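Side-chain contact in lipoteichoic acid primase (Listeria monocytogenes, PDB 4UOP), which belongs to the sulfatase family and is the extracellular, magnesium-bearing catalytic domain of a lipoteichoic acid primase: residues B[248-251]-B[252-256]. Numbering follows the deposited sequence.
Sequences GNYF and EAVHY
Val254 lays its CG2 methyl over one face of the Tyr250 ring, a CH-pi contact one turn apart in helix 246-271. CG2 sits 3.7 Å from the ring centroid of Tyr250, 18° off the normal, and is shifted toward the hydroxyl end, so that the closest ring atom is Tyr250 CZ at 3.5 Å. Tyr250 holds CG opposite the main-chain nitrogen (chi1 176°), which sends its ring along the helix to this methyl; Val254 presents CG2 from beside its own backbone N. The same pair is joined through the main chain, Val254 N donating to Tyr250 O at 2.9 Å. Around this tight patch the packing is buried: Phe227 meets the tyrosine ring edge-to-face, and Tyr250 OH bonds to Ser67 O. The side of Asn249 is looser and partly exposed. There Asn249 gives the next turn chiefly its carbonyl, which accepts from Ala253 N at 3.0 Å. His255, also partly exposed, turns its imidazole outward from 248-251, with ND1 bonded to Ile82 O. Methyl, Phe227 edge-to-face contact and hydroxyl anchor together probably limit the tyrosine ring's freedom, and the hydroxyl bond ties this helix to the segment of Ser67, neighbour of the magnesium ligand Glu66.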
loop_
_atom_site.group_PDB
_atom_site.type_symbol
_atom_site.label_atom_id
_atom_site.label_comp_id
_atom_site.label_asym_id
_atom_site.label_seq_id
_atom_site.Cartn_x
_atom_site.Cartn_y
_atom_site.Cartn_z
ATOM N N GLY B 248 5.722 27.109 0.952
ATOM C CA GLY B 248 5.487 28.282 1.784
ATOM C C GLY B 248 4.466 28.008 2.861
ATOM O O GLY B 248 4.684 28.325 4.034
ATOM N N ASN B 249 3.360 27.381 2.486
ATOM C CA ASN B 249 2.331 27.032 3.445
ATOM C C ASN B 249 2.869 26.034 4.471
ATOM O O ASN B 249 2.546 26.131 5.651
ATOM C CB ASN B 249 1.097 26.472 2.747
ATOM C CG ASN B 249 0.422 27.507 1.856
ATOM O OD1 ASN B 249 0.530 28.703 2.095
ATOM N ND2 ASN B 249 -0.257 27.047 0.829
ATOM N N TYR B 250 3.704 25.117 4.003
ATOM C CA TYR B 250 4.353 24.129 4.865
ATOM C C TYR B 250 5.177 24.830 5.922
ATOM O O TYR B 250 5.041 24.539 7.098
ATOM C CB TYR B 250 5.236 23.203 4.043
ATOM C CG TYR B 250 6.012 22.210 4.866
ATOM C CD1 TYR B 250 5.399 21.059 5.362
ATOM C CD2 TYR B 250 7.341 22.419 5.148
ATOM C CE1 TYR B 250 6.104 20.137 6.112
ATOM C CE2 TYR B 250 8.058 21.505 5.898
ATOM C CZ TYR B 250 7.436 20.364 6.365
ATOM O OH TYR B 250 8.163 19.472 7.114
ATOM N N PHE B 251 5.978 25.808 5.515
ATOM C CA PHE B 251 6.794 26.558 6.470
ATOM C C PHE B 251 5.975 27.335 7.514
ATOM O O PHE B 251 6.360 27.388 8.685
ATOM C CB PHE B 251 7.747 27.520 5.753
ATOM C CG PHE B 251 8.962 26.871 5.135
ATOM C CD1 PHE B 251 9.640 25.821 5.749
ATOM C CD2 PHE B 251 9.458 27.357 3.934
ATOM C CE1 PHE B 251 10.762 25.271 5.166
ATOM C CE2 PHE B 251 10.572 26.799 3.342
ATOM C CZ PHE B 251 11.226 25.751 3.954
ATOM N N GLU B 252 4.858 27.949 7.116
ATOM C CA GLU B 252 3.983 28.621 8.086
ATOM C C GLU B 252 3.416 27.613 9.099
ATOM O O GLU B 252 3.324 27.898 10.289
ATOM C CB GLU B 252 2.795 29.308 7.419
ATOM C CG GLU B 252 3.158 30.367 6.401
ATOM C CD GLU B 252 3.621 31.684 7.005
ATOM O OE1 GLU B 252 3.698 31.837 8.253
ATOM O OE2 GLU B 252 3.893 32.591 6.187
ATOM N N ALA B 253 3.027 26.445 8.609
ATOM C CA ALA B 253 2.386 25.433 9.457
ATOM C C ALA B 253 3.383 24.804 10.412
ATOM O O ALA B 253 3.074 24.618 11.593
ATOM C CB ALA B 253 1.731 24.360 8.619
ATOM N N VAL B 254 4.566 24.488 9.913
ATOM C CA VAL B 254 5.623 23.933 10.768
ATOM C C VAL B 254 6.039 24.961 11.828
ATOM O O VAL B 254 6.245 24.613 12.983
ATOM C CB VAL B 254 6.818 23.472 9.923
ATOM C CG1 VAL B 254 8.049 23.248 10.783
ATOM C CG2 VAL B 254 6.438 22.208 9.156
ATOM N N HIS B 255 6.115 26.239 11.441
ATOM C CA HIS B 255 6.465 27.282 12.373
ATOM C C HIS B 255 5.407 27.410 13.463
ATOM O O HIS B 255 5.738 27.566 14.622
ATOM C CB HIS B 255 6.651 28.623 11.655
ATOM C CG HIS B 255 7.004 29.743 12.576
ATOM N ND1 HIS B 255 8.264 29.895 13.110
ATOM C CD2 HIS B 255 6.254 30.747 13.084
ATOM C CE1 HIS B 255 8.280 30.968 13.883
ATOM N NE2 HIS B 255 7.072 31.497 13.889
ATOM N N TYR B 256 4.134 27.363 13.079
ATOM C CA TYR B 256 3.052 27.386 14.043
ATOM C C TYR B 256 3.159 26.185 15.005
ATOM O O TYR B 256 3.084 26.336 16.227
ATOM C CB TYR B 256 1.696 27.388 13.341
ATOM C CG TYR B 256 0.569 27.170 14.301
ATOM C CD1 TYR B 256 0.066 28.225 15.071
ATOM C CD2 TYR B 256 0.034 25.885 14.508
ATOM C CE1 TYR B 256 -0.949 28.006 15.986
ATOM C CE2 TYR B 256 -0.977 25.669 15.415
ATOM C CZ TYR B 256 -1.468 26.732 16.152
ATOM O OH TYR B 256 -2.465 26.493 17.074
#